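Local coordinates for protein SorB (Sorangium cellulosum, PDB 6B2V) that closes pyran rings on growing polyketide chains in the sorangicin antibiotic assembly line, this chain being the pyran synthase domain of module nine, at residues S92-V95 with A100-L103; P216-S221 with L286-A291; L220-I223 with E229-F232. All blocks are in the same frame, centred on the assembly; numbering follows the deposited sequence.

Contact 1: residues S92-V95 with A100-L103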
loop_
_atom_site.group_PDB
_atom_site.type_symbol
_atom_site.label_atom_id
_atom_site.label_comp_id
_atom_site.label_asym_id
_atom_site.label_seq_id
_atom_site.Cartn_x
_atom_site.Cartn_y
_atom_site.Cartn_z
ATOM N N SER A 92 -8.605 -12.372 2.874
ATOM C CA SER A 92 -9.971 -12.018 3.196
ATOM C C SER A 92 -10.094 -10.561 3.602
ATOM O O SER A 92 -9.293 -10.104 4.304
ATOM C CB SER A 92 -10.473 -12.820 4.390
ATOM O OG SER A 92 -10.521 -14.159 4.072
ATOM N N PRO A 93 -11.117 -9.894 3.131
ATOM C CA PRO A 93 -11.357 -8.529 3.529
ATOM C C PRO A 93 -11.825 -8.467 4.978
ATOM O O PRO A 93 -12.444 -9.376 5.454
ATOM C CB PRO A 93 -12.495 -8.079 2.632
ATOM C CG PRO A 93 -12.720 -9.146 1.663
ATOM C CD PRO A 93 -12.101 -10.382 2.182
ATOM N N LEU A 94 -11.469 -7.396 5.656
ATOM C CA LEU A 94 -11.898 -7.166 6.989
ATOM C C LEU A 94 -12.712 -5.895 7.042
ATOM O O LEU A 94 -12.227 -4.841 6.820
ATOM C CB LEU A 94 -10.704 -7.005 7.888
ATOM C CG LEU A 94 -10.888 -6.805 9.373
ATOM C CD1 LEU A 94 -11.714 -7.915 9.990
ATOM C CD2 LEU A 94 -9.531 -6.762 10.026
ATOM N N VAL A 95 -13.963 -6.059 7.371
ATOM C CA VAL A 95 -14.861 -4.929 7.501
ATOM C C VAL A 95 -15.257 -4.762 8.967
ATOM O O VAL A 95 -15.718 -5.678 9.562
ATOM C CB VAL A 95 -16.105 -5.138 6.684
ATOM C CG1 VAL A 95 -17.112 -4.053 7.002
ATOM C CG2 VAL A 95 -15.780 -5.173 5.230
ATOM N N ALA A 100 -16.343 -4.074 17.556
ATOM C CA ALA A 100 -14.895 -4.066 17.506
ATOM C C ALA A 100 -14.321 -5.465 17.212
ATOM O O ALA A 100 -14.967 -6.432 17.396
ATOM C CB ALA A 100 -14.310 -3.567 18.767
ATOM N N CYS A 101 -13.095 -5.511 16.691
ATOM C CA CYS A 101 -12.409 -6.743 16.339
ATOM C C CYS A 101 -10.922 -6.647 16.583
ATOM O O CYS A 101 -10.323 -5.632 16.382
ATOM C CB CYS A 101 -12.636 -7.035 14.861
ATOM S SG CYS A 101 -12.330 -8.719 14.272
ATOM N N GLU A 102 -10.330 -7.753 16.962
ATOM C CA GLU A 102 -8.918 -7.793 17.152
ATOM C C GLU A 102 -8.233 -8.282 15.893
ATOM O O GLU A 102 -8.729 -9.104 15.236
ATOM C CB GLU A 102 -8.574 -8.740 18.292
ATOM C CG GLU A 102 -7.094 -8.923 18.564
ATOM C CD GLU A 102 -6.724 -10.152 19.418
ATOM O OE1 GLU A 102 -6.761 -11.279 18.974
ATOM O OE2 GLU A 102 -6.332 -9.977 20.514
ATOM N N LEU A 103 -7.095 -7.707 15.584
ATOM C CA LEU A 103 -6.264 -8.143 14.481
ATOM C C LEU A 103 -4.923 -8.520 15.068
ATOM O O LEU A 103 -4.413 -7.793 15.860
ATOM C CB LEU A 103 -6.101 -7.030 13.460
ATOM C CG LEU A 103 -5.757 -7.391 12.051
ATOM C CD1 LEU A 103 -6.705 -8.370 11.453
ATOM C CD2 LEU A 103 -5.756 -6.138 11.221
#
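L94 and L103 both set CG anti to the backbone N, with chi1 -177° in L94 and -157° in L103, which carries each branched end across the gap between the 92-95 loop and the start of strand 101-110. There the two side chains lie alongside each other, pointing opposite ways. CD2 of L94 makes the closer approach: it lies 3.6 Å from L103 CD1 and 4.0 Å from L103 CD2, fitting against both prongs of the partner. The other methyl turns along the strand to C101, where L94 CD1 comes within 4.4 Å of the SG atom, a looser approach. C101 and L103 are two apart on the strand and face the same way, so one leucine spans both, while E102 between them points away. No hydrogen bond joins the segments; the contact is apolar and buried. It belongs to the probable N-terminal hotdog fold, in the connection between strands 82-90 and 101-110. Strand 41-48 pairs with C101 and L103 through F48 and A46, Y67 of helix 64-77 packs on both leucines, and H125 of strand 123-132 touches them as well.

Contact 2: residues P216-S221 with L286-A291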
loop_
_atom_site.group_PDB
_atom_site.type_symbol
_atom_site.label_atom_id
_atom_site.label_comp_id
_atom_site.label_asym_id
_atom_site.label_seq_id
_atom_site.Cartn_x
_atom_site.Cartn_y
_atom_site.Cartn_z
ATOM N N PRO A 216 -3.567 5.411 -8.569
ATOM C CA PRO A 216 -3.218 5.594 -9.971
ATOM C C PRO A 216 -2.932 4.277 -10.700
ATOM O O PRO A 216 -3.189 4.195 -11.843
ATOM C CB PRO A 216 -2.010 6.536 -9.911
ATOM C CG PRO A 216 -2.292 7.304 -8.724
ATOM C CD PRO A 216 -2.793 6.318 -7.726
ATOM N N ALA A 217 -2.301 3.325 -10.012
ATOM C CA ALA A 217 -2.044 2.006 -10.573
ATOM C C ALA A 217 -3.332 1.216 -10.814
ATOM O O ALA A 217 -3.448 0.562 -11.775
ATOM C CB ALA A 217 -1.090 1.222 -9.673
ATOM N N ILE A 218 -4.232 1.284 -9.858
ATOM C CA ILE A 218 -5.495 0.623 -10.012
ATOM C C ILE A 218 -6.318 1.253 -11.144
ATOM O O ILE A 218 -6.879 0.574 -11.925
ATOM C CB ILE A 218 -6.262 0.604 -8.703
ATOM C CG1 ILE A 218 -5.551 -0.282 -7.730
ATOM C CG2 ILE A 218 -7.688 0.141 -8.924
ATOM C CD1 ILE A 218 -5.941 -0.049 -6.306
ATOM N N PHE A 219 -6.273 2.567 -11.231
ATOM C CA PHE A 219 -6.941 3.258 -12.298
ATOM C C PHE A 219 -6.382 2.778 -13.653
ATOM O O PHE A 219 -7.116 2.502 -14.539
ATOM C CB PHE A 219 -6.773 4.789 -12.081
ATOM C CG PHE A 219 -7.228 5.628 -13.220
ATOM C CD1 PHE A 219 -6.381 5.911 -14.222
ATOM C CD2 PHE A 219 -8.489 6.083 -13.275
ATOM C CE1 PHE A 219 -6.778 6.653 -15.292
ATOM C CE2 PHE A 219 -8.905 6.856 -14.336
ATOM C CZ PHE A 219 -8.047 7.129 -15.337
ATOM N N LEU A 220 -5.081 2.636 -13.761
ATOM C CA LEU A 220 -4.471 2.157 -14.968
ATOM C C LEU A 220 -4.924 0.727 -15.311
ATOM O O LEU A 220 -5.170 0.412 -16.418
ATOM C CB LEU A 220 -2.952 2.216 -14.846
ATOM C CG LEU A 220 -2.067 2.346 -16.029
ATOM C CD1 LEU A 220 -2.558 3.433 -16.962
ATOM C CD2 LEU A 220 -0.707 2.701 -15.487
ATOM N N SER A 221 -5.041 -0.107 -14.282
ATOM C CA SER A 221 -5.462 -1.490 -14.465
ATOM C C SER A 221 -6.835 -1.510 -15.068
ATOM O O SER A 221 -7.071 -2.239 -15.932
ATOM C CB SER A 221 -5.461 -2.255 -13.112
ATOM O OG SER A 221 -5.732 -3.635 -13.251
ATOM N N LEU A 286 2.582 -5.116 -8.621
ATOM C CA LEU A 286 1.264 -5.105 -7.998
ATOM C C LEU A 286 0.177 -5.566 -8.959
ATOM O O LEU A 286 0.098 -5.114 -10.034
ATOM C CB LEU A 286 0.897 -3.688 -7.572
ATOM C CG LEU A 286 -0.524 -3.497 -7.093
ATOM C CD1 LEU A 286 -0.751 -4.040 -5.696
ATOM C CD2 LEU A 286 -0.945 -2.033 -7.135
ATOM N N THR A 287 -0.588 -6.552 -8.507
ATOM C CA THR A 287 -1.743 -7.050 -9.205
ATOM C C THR A 287 -2.999 -6.761 -8.357
ATOM O O THR A 287 -3.082 -7.142 -7.271
ATOM C CB THR A 287 -1.630 -8.569 -9.507
ATOM O OG1 THR A 287 -0.504 -8.834 -10.326
ATOM C CG2 THR A 287 -2.872 -9.046 -10.221
ATOM N N ALA A 288 -3.965 -6.060 -8.915
ATOM C CA ALA A 288 -5.194 -5.765 -8.241
ATOM C C ALA A 288 -6.311 -6.471 -9.001
ATOM O O ALA A 288 -6.283 -6.572 -10.155
ATOM C CB ALA A 288 -5.463 -4.258 -8.222
ATOM N N VAL A 289 -7.283 -6.963 -8.260
ATOM C CA VAL A 289 -8.349 -7.753 -8.836
ATOM C C VAL A 289 -9.704 -7.338 -8.302
ATOM O O VAL A 289 -9.797 -6.859 -7.257
ATOM C CB VAL A 289 -8.136 -9.258 -8.537
ATOM C CG1 VAL A 289 -6.743 -9.699 -8.898
ATOM C CG2 VAL A 289 -8.448 -9.567 -7.105
ATOM N N PRO A 290 -10.762 -7.606 -9.041
ATOM C CA PRO A 290 -12.082 -7.244 -8.548
ATOM C C PRO A 290 -12.560 -8.072 -7.386
ATOM O O PRO A 290 -11.962 -9.007 -7.063
ATOM C CB PRO A 290 -13.000 -7.485 -9.742
ATOM C CG PRO A 290 -12.277 -8.391 -10.628
ATOM C CD PRO A 290 -10.813 -8.152 -10.392
ATOM N N ALA A 291 -13.636 -7.633 -6.769
ATOM C CA ALA A 291 -14.221 -8.346 -5.659
ATOM C C ALA A 291 -15.736 -8.425 -5.784
ATOM O O ALA A 291 -16.317 -7.703 -6.487
ATOM C CB ALA A 291 -13.861 -7.710 -4.356
HETATM O O HOH W 1 -4.415 -5.352 -11.782
#
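A217 and I218 meet L286 and A288 through apolar side chains, where helix 207-225 lies over strand 279-289. The CB of A217 lies 4.1 Å from L286 CD2, and CG1 of I218 lies 4.0 Å from the CB of A288. L286 reaches the helix with CG anti to its amide nitrogen (chi1 172°), while A288, two residues on, offers its methyl from the same side of the strand. A turn beyond A217, the S221 hydroxyl meets the strand through a water: S221 OG donates to it over 2.6 Å, and the backbone N of A288 donates to it over 3.0 Å. The helical bond from S221 N to A217 O, 3.0 Å, places those two residues one turn apart on the same side of the helix. The axes of helix segment 216-221 and strand segment 286-289 approach to 9.1 Å and cross at -62°. Farther out, V270 and Y268 of strand 267-273 touch A217 and S221, and L236 of strand 232-241 touches L286. The hydroxyl of S221 also accepts from R231 NH1, so this buried group both receives and gives a hydrogen bond, and the bridging water takes up a strand amide within an otherwise apolar interface.

Contact 3: residues L220-I223 with E229-F232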
loop_
_atom_site.group_PDB
_atom_site.type_symbol
_atom_site.label_atom_id
_atom_site.label_comp_id
_atom_site.label_asym_id
_atom_site.label_seq_id
_atom_site.Cartn_x
_atom_site.Cartn_y
_atom_site.Cartn_z
ATOM N N LEU A 220 -5.081 2.636 -13.761
ATOM C CA LEU A 220 -4.471 2.157 -14.968
ATOM C C LEU A 220 -4.924 0.727 -15.311
ATOM O O LEU A 220 -5.170 0.412 -16.418
ATOM C CB LEU A 220 -2.952 2.216 -14.846
ATOM C CG LEU A 220 -2.067 2.346 -16.029
ATOM C CD1 LEU A 220 -2.558 3.433 -16.962
ATOM C CD2 LEU A 220 -0.707 2.701 -15.487
ATOM N N SER A 221 -5.041 -0.107 -14.282
ATOM C CA SER A 221 -5.462 -1.490 -14.465
ATOM C C SER A 221 -6.835 -1.510 -15.068
ATOM O O SER A 221 -7.071 -2.239 -15.932
ATOM C CB SER A 221 -5.461 -2.255 -13.112
ATOM O OG SER A 221 -5.732 -3.635 -13.251
ATOM N N LEU A 222 -7.709 -0.675 -14.566
ATOM C CA LEU A 222 -9.066 -0.569 -15.099
ATOM C C LEU A 222 -9.129 -0.053 -16.541
ATOM O O LEU A 222 -9.741 -0.641 -17.383
ATOM C CB LEU A 222 -9.931 0.298 -14.193
ATOM C CG LEU A 222 -10.192 -0.337 -12.834
ATOM C CD1 LEU A 222 -10.864 0.694 -11.963
ATOM C CD2 LEU A 222 -11.058 -1.543 -12.949
ATOM N N ILE A 223 -8.282 1.046 -16.743
ATOM C CA ILE A 223 -8.551 1.512 -18.093
ATOM C C ILE A 223 -7.841 0.653 -19.136
ATOM O O ILE A 223 -8.417 0.335 -20.176
ATOM C CB ILE A 223 -8.127 2.981 -18.279
ATOM C CG1 ILE A 223 -6.620 3.133 -18.063
ATOM C CG2 ILE A 223 -8.900 3.882 -17.328
ATOM C CD1 ILE A 223 -5.824 3.199 -19.348
ATOM N N GLU A 229 -15.194 -1.612 -12.544
ATOM C CA GLU A 229 -15.400 -2.092 -11.204
ATOM C C GLU A 229 -14.052 -1.966 -10.456
ATOM O O GLU A 229 -13.072 -2.354 -10.956
ATOM C CB GLU A 229 -15.877 -3.541 -11.248
ATOM C CG GLU A 229 -17.217 -3.808 -11.942
ATOM C CD GLU A 229 -18.384 -3.326 -11.154
ATOM O OE1 GLU A 229 -18.457 -3.664 -9.993
ATOM O OE2 GLU A 229 -19.224 -2.632 -11.713
ATOM N N TRP A 230 -14.078 -1.462 -9.233
ATOM C CA TRP A 230 -12.833 -1.262 -8.471
ATOM C C TRP A 230 -12.074 -2.540 -8.248
ATOM O O TRP A 230 -12.660 -3.586 -8.117
ATOM C CB TRP A 230 -13.117 -0.622 -7.110
ATOM C CG TRP A 230 -11.901 -0.027 -6.461
ATOM C CD1 TRP A 230 -11.284 -0.436 -5.358
ATOM C CD2 TRP A 230 -11.137 1.040 -6.969
ATOM N NE1 TRP A 230 -10.181 0.317 -5.121
ATOM C CE2 TRP A 230 -10.072 1.236 -6.113
ATOM C CE3 TRP A 230 -11.249 1.845 -8.080
ATOM C CZ2 TRP A 230 -9.159 2.221 -6.313
ATOM C CZ3 TRP A 230 -10.348 2.824 -8.272
ATOM C CH2 TRP A 230 -9.312 3.007 -7.394
ATOM N N ARG A 231 -10.762 -2.412 -8.234
ATOM C CA ARG A 231 -9.915 -3.528 -7.993
ATOM C C ARG A 231 -9.105 -3.293 -6.716
ATOM O O ARG A 231 -8.768 -2.211 -6.395
ATOM C CB ARG A 231 -9.032 -3.794 -9.212
ATOM C CG ARG A 231 -9.813 -4.236 -10.454
ATOM C CD ARG A 231 -8.981 -4.421 -11.694
ATOM N NE ARG A 231 -9.758 -5.016 -12.766
ATOM C CZ ARG A 231 -9.262 -5.430 -13.896
ATOM N NH1 ARG A 231 -7.998 -5.317 -14.166
ATOM N NH2 ARG A 231 -10.051 -5.985 -14.773
ATOM N N PHE A 232 -8.871 -4.369 -6.000
ATOM C CA PHE A 232 -8.151 -4.371 -4.753
ATOM C C PHE A 232 -6.844 -5.123 -4.850
ATOM O O PHE A 232 -6.752 -6.058 -5.554
ATOM C CB PHE A 232 -9.008 -5.007 -3.667
ATOM C CG PHE A 232 -10.315 -4.375 -3.509
ATOM C CD1 PHE A 232 -11.343 -4.719 -4.317
ATOM C CD2 PHE A 232 -10.493 -3.428 -2.583
ATOM C CE1 PHE A 232 -12.559 -4.133 -4.197
ATOM C CE2 PHE A 232 -11.707 -2.815 -2.442
ATOM C CZ PHE A 232 -12.744 -3.180 -3.254
#
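The last turns of helix 207-225, the helix packed on the sheet of the probable C-terminal hotdog fold, meet the chain on its way back into strand 232-241, with S221 and L222 touching E229, W230 and R231. R231 leaves the backbone with CG beside its amide nitrogen (chi1 -66°) and then runs extended from CG to NE, roughly in the direction of the helix, which brings the guanidinium beside S221. Its NH1 donates to S221 OG over 3.0 Å with an N-H...O angle of 145°, somewhat bent; the oxygen sits at the edge of the guanidinium, 15° from its plane. L222 runs antiparallel to this chain, its CD2 lying 3.8 Å from R231 CD and 3.7 Å from R231 NE. The second methyl packs against the indole and the E229 carbonyl: L222 CD1 is 4.1 Å from W230 CE3 and 3.9 Å from E229 O, and the leucine and tryptophan side chains cross at about a right angle. Within the returning segment, W230 CD1 stands 3.7 Å above the ring plane of F232, offset toward the rim of that ring. V215 and I218, farther back on the same helix, also pack on W230, and P170 touches it from a loop. The guanidinium has a second polar partner, D225 near the end of the helix, in a salt bridge with NH2. Two terminal nitrogens are thus held by different residues, which limits rotation of the group, and the carboxylate of D225 would partly balance the charge of an arginine whose aliphatic part is packed against leucine.

Contact 1 comes first along the chain, in the probable N-terminal hotdog fold; contacts 2 and 3 follow in the C-terminal one. Its centre lies about 22 Å from that of contact 2 and 24 Å from that of contact 3, with nearest atoms about 6 and 7 Å apart, and it touches neither. Contacts 2 and 3 are practically continuous, their centres about 4 Å apart. They share L220 and S221 on helix 207-225, which reaches strand 279-289 in one and the segment leading into strand 232-241 in the other. Those neighbouring strands probably hydrogen-bond through V289 N and F232 O, so helix, loop and the ends of two adjacent strands form one packed unit within the double hotdog domain.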